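Local coordinates for protein autoinducer 2 sensor kinase/phosphatase luxQ (Vibrio cholerae, PDB 3C38) that senses the quorum-sensing signal AI-2 in complex with LuxP through its periplasmic domain, the part described here, and switches between kinase and phosphatase activity, at residues Tyr102-Arg115 with Val125-Leu137. Numbering follows the deposited sequence. Where two conformers were deposited one is given.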
loop_
_atom_site.group_PDB
_atom_site.type_symbol
_atom_site.label_atom_id
_atom_site.label_comp_id
_atom_site.label_asym_id
_atom_site.label_seq_id
_atom_site.Cartn_x
_atom_site.Cartn_y
_atom_site.Cartn_z
ATOM N N TYR A 102 4.886 -2.314 12.403
ATOM C CA TYR A 102 5.604 -2.804 11.241
ATOM C C TYR A 102 7.112 -2.721 11.425
ATOM O O TYR A 102 7.870 -3.011 10.509
ATOM C CB TYR A 102 5.186 -2.037 9.987
ATOM C CG TYR A 102 3.764 -2.302 9.570
ATOM C CD1 TYR A 102 2.742 -1.410 9.898
ATOM C CD2 TYR A 102 3.437 -3.450 8.851
ATOM C CE1 TYR A 102 1.433 -1.651 9.520
ATOM C CE2 TYR A 102 2.125 -3.710 8.465
ATOM C CZ TYR A 102 1.127 -2.805 8.800
ATOM O OH TYR A 102 -0.167 -3.046 8.405
ATOM N N GLY A 103 7.542 -2.327 12.617
ATOM C CA GLY A 103 8.963 -2.227 12.887
ATOM C C GLY A 103 9.602 -1.045 12.190
ATOM O O GLY A 103 10.813 -1.033 11.953
ATOM N N ILE A 104 8.778 -0.059 11.844
ATOM C CA ILE A 104 9.252 1.150 11.192
ATOM C C ILE A 104 9.599 2.146 12.296
ATOM O O ILE A 104 8.765 2.442 13.154
ATOM C CB ILE A 104 8.169 1.765 10.287
ATOM C CG1 ILE A 104 7.722 0.745 9.238
ATOM C CG2 ILE A 104 8.715 3.000 9.608
ATOM C CD1 ILE A 104 6.633 1.242 8.308
ATOM N N ALA A 105 10.829 2.646 12.282
ATOM C CA ALA A 105 11.274 3.591 13.299
ATOM C C ALA A 105 10.809 4.999 12.982
ATOM O O ALA A 105 10.903 5.456 11.846
ATOM C CB ALA A 105 12.785 3.560 13.410
ATOM N N GLN A 106 10.315 5.687 14.002
ATOM C CA GLN A 106 9.824 7.049 13.849
ATOM C C GLN A 106 10.729 7.908 12.947
ATOM O O GLN A 106 10.244 8.746 12.189
ATOM C CB GLN A 106 9.699 7.692 15.231
ATOM C CG GLN A 106 8.699 8.839 15.323
ATOM C CD GLN A 106 7.263 8.391 15.091
ATOM O OE1 GLN A 106 6.849 7.325 15.548
ATOM N NE2 GLN A 106 6.492 9.215 14.394
ATOM N N GLN A 107 12.037 7.682 13.016
ATOM C CA GLN A 107 12.985 8.459 12.221
ATOM C C GLN A 107 12.947 8.115 10.740
ATOM O O GLN A 107 13.205 8.971 9.894
ATOM C CB GLN A 107 14.408 8.259 12.743
ATOM C CG GLN A 107 14.506 8.188 14.255
ATOM C CD GLN A 107 14.024 6.852 14.805
ATOM O OE1 GLN A 107 14.620 5.802 14.530
ATOM N NE2 GLN A 107 12.942 6.883 15.584
ATOM N N GLU A 108 12.651 6.859 10.420
ATOM C CA GLU A 108 12.569 6.441 9.023
ATOM C C GLU A 108 11.329 7.077 8.403
ATOM O O GLU A 108 11.295 7.385 7.211
ATOM C CB GLU A 108 12.483 4.916 8.922
ATOM C CG GLU A 108 13.778 4.189 9.275
ATOM C CD GLU A 108 14.967 4.695 8.479
ATOM O OE1 GLU A 108 14.811 4.938 7.264
ATOM O OE2 GLU A 108 16.060 4.843 9.067
ATOM N N LEU A 109 10.311 7.273 9.235
ATOM C CA LEU A 109 9.068 7.881 8.800
ATOM C C LEU A 109 9.375 9.309 8.336
ATOM O O LEU A 109 8.809 9.788 7.357
ATOM C CB LEU A 109 8.075 7.886 9.964
ATOM C CG LEU A 109 6.610 7.611 9.636
ATOM C CD1 LEU A 109 6.490 6.272 8.935
ATOM C CD2 LEU A 109 5.791 7.617 10.909
ATOM N N ASN A 110 10.293 9.973 9.039
ATOM C CA ASN A 110 10.694 11.341 8.706
ATOM C C ASN A 110 11.365 11.387 7.352
ATOM O O ASN A 110 11.198 12.339 6.588
ATOM C CB ASN A 110 11.668 11.885 9.755
ATOM C CG ASN A 110 10.969 12.585 10.893
ATOM O OD1 ASN A 110 10.494 13.708 10.742
ATOM N ND2 ASN A 110 10.891 11.921 12.042
ATOM N N LYS A 111 12.134 10.349 7.061
ATOM C CA LYS A 111 12.844 10.257 5.795
ATOM C C LYS A 111 11.879 10.078 4.621
ATOM O O LYS A 111 12.175 10.479 3.487
ATOM C CB LYS A 111 13.826 9.094 5.860
ATOM C CG LYS A 111 14.705 9.108 7.117
ATOM C CD LYS A 111 15.823 8.070 7.010
ATOM C CE LYS A 111 16.900 8.267 8.064
ATOM N NZ LYS A 111 18.069 7.376 7.796
ATOM N N LEU A 112 10.722 9.478 4.902
ATOM C CA LEU A 112 9.704 9.243 3.883
ATOM C C LEU A 112 9.066 10.557 3.463
ATOM O O LEU A 112 8.655 10.712 2.316
ATOM C CB LEU A 112 8.628 8.294 4.415
ATOM C CG LEU A 112 9.082 6.862 4.702
ATOM C CD1 LEU A 112 7.909 6.040 5.216
ATOM C CD2 LEU A 112 9.646 6.243 3.431
ATOM N N ILE A 113 8.985 11.496 4.404
ATOM C CA ILE A 113 8.417 12.815 4.145
ATOM C C ILE A 113 9.040 13.374 2.876
ATOM O O ILE A 113 8.352 13.833 1.976
ATOM C CB ILE A 113 8.744 13.802 5.282
ATOM C CG1 ILE A 113 8.361 13.204 6.634
ATOM C CG2 ILE A 113 8.031 15.115 5.046
ATOM C CD1 ILE A 113 6.900 12.998 6.821
ATOM N N ARG A 114 10.360 13.336 2.823
ATOM C CA ARG A 114 11.099 13.843 1.676
ATOM C C ARG A 114 10.884 12.982 0.444
ATOM O O ARG A 114 10.632 13.492 -0.647
ATOM C CB ARG A 114 12.591 13.877 2.002
ATOM C CG ARG A 114 12.974 14.874 3.071
ATOM C CD ARG A 114 12.852 16.294 2.548
ATOM N NE ARG A 114 13.202 17.276 3.569
ATOM C CZ ARG A 114 13.858 18.400 3.311
ATOM N NH1 ARG A 114 14.229 18.676 2.067
ATOM N NH2 ARG A 114 14.151 19.236 4.296
ATOM N N ARG A 115 10.987 11.668 0.634
ATOM C CA ARG A 115 10.826 10.701 -0.447
ATOM C C ARG A 115 9.572 10.933 -1.278
ATOM O O ARG A 115 9.620 10.931 -2.506
ATOM C CB ARG A 115 10.806 9.280 0.121
ATOM C CG ARG A 115 12.079 8.895 0.860
ATOM C CD ARG A 115 12.075 7.423 1.214
ATOM N NE ARG A 115 13.373 6.974 1.706
ATOM C CZ ARG A 115 13.669 5.705 1.953
ATOM N NH1 ARG A 115 12.755 4.773 1.753
ATOM N NH2 ARG A 115 14.876 5.366 2.380
ATOM N N VAL A 125 8.004 3.097 -2.138
ATOM C CA VAL A 125 9.205 3.347 -1.357
ATOM C C VAL A 125 9.492 2.165 -0.433
ATOM O O VAL A 125 8.609 1.359 -0.151
ATOM C CB VAL A 125 9.050 4.607 -0.523
ATOM C CG1 VAL A 125 8.710 5.779 -1.428
ATOM C CG2 VAL A 125 7.968 4.401 0.510
ATOM N N GLN A 126 10.730 2.064 0.034
ATOM C CA GLN A 126 11.137 0.962 0.898
ATOM C C GLN A 126 11.824 1.540 2.115
ATOM O O GLN A 126 12.599 2.475 1.993
ATOM C CB GLN A 126 12.130 0.053 0.168
ATOM C CG GLN A 126 11.781 -0.267 -1.278
ATOM C CD GLN A 126 11.646 0.967 -2.166
ATOM O OE1 GLN A 126 12.619 1.494 -2.702
ATOM N NE2 GLN A 126 10.430 1.424 -2.324
ATOM N N THR A 127 11.555 0.980 3.283
ATOM C CA THR A 127 12.181 1.465 4.496
ATOM C C THR A 127 12.749 0.327 5.323
ATOM O O THR A 127 12.230 -0.790 5.299
ATOM C CB THR A 127 11.170 2.235 5.368
ATOM O OG1 THR A 127 11.861 2.892 6.433
ATOM C CG2 THR A 127 10.164 1.283 5.979
ATOM N N PRO A 128 13.848 0.591 6.052
ATOM C CA PRO A 128 14.456 -0.446 6.889
ATOM C C PRO A 128 13.522 -0.690 8.058
ATOM O O PRO A 128 12.932 0.246 8.595
ATOM C CB PRO A 128 15.766 0.194 7.335
ATOM C CG PRO A 128 16.100 1.095 6.182
ATOM C CD PRO A 128 14.767 1.729 5.888
ATOM N N SER A 129 13.374 -1.947 8.442
ATOM C CA SER A 129 12.508 -2.292 9.556
ATOM C C SER A 129 13.389 -2.996 10.573
ATOM O O SER A 129 14.604 -2.806 10.570
ATOM C CB SER A 129 11.390 -3.220 9.085
ATOM O OG SER A 129 10.420 -3.401 10.103
ATOM N N GLU A 130 12.791 -3.798 11.445
ATOM C CA GLU A 130 13.565 -4.533 12.435
ATOM C C GLU A 130 14.064 -5.800 11.753
ATOM O O GLU A 130 14.430 -6.783 12.396
ATOM C CB GLU A 130 12.698 -4.882 13.648
ATOM C CG GLU A 130 11.467 -5.718 13.321
ATOM C CD GLU A 130 10.633 -6.037 14.549
ATOM O OE1 GLU A 130 10.168 -5.088 15.217
ATOM O OE2 GLU A 130 10.442 -7.235 14.845
ATOM N N GLY A 131 14.064 -5.755 10.428
ATOM C CA GLY A 131 14.522 -6.881 9.643
ATOM C C GLY A 131 14.635 -6.484 8.185
ATOM O O GLY A 131 15.124 -5.399 7.860
ATOM N N LYS A 132 14.175 -7.367 7.308
ATOM C CA LYS A 132 14.207 -7.106 5.881
ATOM C C LYS A 132 13.550 -5.757 5.593
ATOM O O LYS A 132 12.742 -5.264 6.386
ATOM C CB LYS A 132 13.467 -8.219 5.138
ATOM C CG LYS A 132 11.999 -8.385 5.534
ATOM C CD LYS A 132 11.316 -9.424 4.643
ATOM C CE LYS A 132 9.801 -9.386 4.762
ATOM N NZ LYS A 132 9.119 -10.270 3.760
ATOM N N SER A 133 13.893 -5.162 4.459
ATOM C CA SER A 133 13.325 -3.876 4.096
ATOM C C SER A 133 11.843 -4.030 3.771
ATOM O O SER A 133 11.435 -4.960 3.078
ATOM C CB SER A 133 14.067 -3.284 2.897
ATOM O OG SER A 133 13.806 -4.030 1.723
ATOM N N VAL A 134 11.048 -3.106 4.293
ATOM C CA VAL A 134 9.611 -3.091 4.084
ATOM C C VAL A 134 9.242 -2.238 2.866
ATOM O O VAL A 134 9.690 -1.092 2.744
ATOM C CB VAL A 134 8.906 -2.525 5.336
ATOM C CG1 VAL A 134 7.462 -2.208 5.032
ATOM C CG2 VAL A 134 9.008 -3.531 6.474
ATOM N N HIS A 135 8.443 -2.802 1.965
ATOM C CA HIS A 135 7.993 -2.088 0.767
ATOM C C HIS A 135 6.627 -1.435 1.042
ATOM O O HIS A 135 5.683 -2.084 1.503
ATOM C CB HIS A 135 7.941 -3.057 -0.413
ATOM C CG HIS A 135 9.290 -3.553 -0.827
ATOM N ND1 HIS A 135 10.035 -2.946 -1.819
ATOM C CD2 HIS A 135 10.075 -4.534 -0.318
ATOM C CE1 HIS A 135 11.217 -3.531 -1.900
ATOM N NE2 HIS A 135 11.267 -4.498 -0.999
ATOM N N ILE A 136 6.535 -0.138 0.763
ATOM C CA ILE A 136 5.328 0.624 1.046
ATOM C C ILE A 136 4.876 1.505 -0.099
ATOM O O ILE A 136 5.696 2.108 -0.782
ATOM C CB ILE A 136 5.562 1.554 2.241
ATOM C CG1 ILE A 136 6.231 0.781 3.372
ATOM C CG2 ILE A 136 4.247 2.178 2.689
ATOM C CD1 ILE A 136 6.644 1.659 4.544
ATOM N N LEU A 137 3.563 1.565 -0.312
ATOM C CA LEU A 137 2.991 2.436 -1.336
ATOM C C LEU A 137 2.477 3.616 -0.512
ATOM O O LEU A 137 1.638 3.449 0.376
ATOM C CB LEU A 137 1.836 1.753 -2.061
ATOM C CG LEU A 137 2.236 0.638 -3.031
ATOM C CD1 LEU A 137 1.003 -0.155 -3.463
ATOM C CD2 LEU A 137 2.933 1.256 -4.241
HETATM O O HOH W 1 12.734 1.490 10.755
HETATM O O HOH W 2 12.910 5.512 5.295
#
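Helix 106-115 runs nearly antiparallel to edge strand 125-127, their axes 9.6 Å apart at an angle of 160°, and the loop before the helix closes on the hairpin turn at G103 and S129. There the short hydroxyl of S129, its OG anti to the backbone N (chi1 -171°), gives a 2.6 Å hydrogen bond from OG to Y102 O, arriving within the plane of that carbonyl to meet a lone pair. G103 takes a positive phi (73°), which glycine adopts readily, and its CA comes within 4.9 Å of S129 CA. In the same loop, I104 meets I136 tip to tip, CD1 to CD1 at 3.8 Å, while the flank of I104 crosses T127 CG2. Further along the helix, the branched apolar side chains of L112 and V125 meet, CD2 to CG2 at 3.8 Å. E108 bends at chi2, bringing OE1 to 3.5 Å from P128 CD; a water joins that carboxylate oxygen and E108 O to T127 OG1. R115 stretches its long chain to the strand, where NH1 approaches Q126 O too closely for the modelled bond to be trusted. In this Cache-family domain, the helix also packs through L109 and I113 on strands 83-88 and 91-95, so it lies against the five-stranded antiparallel sheet, touching both outermost strands, 91-95 and 123-127.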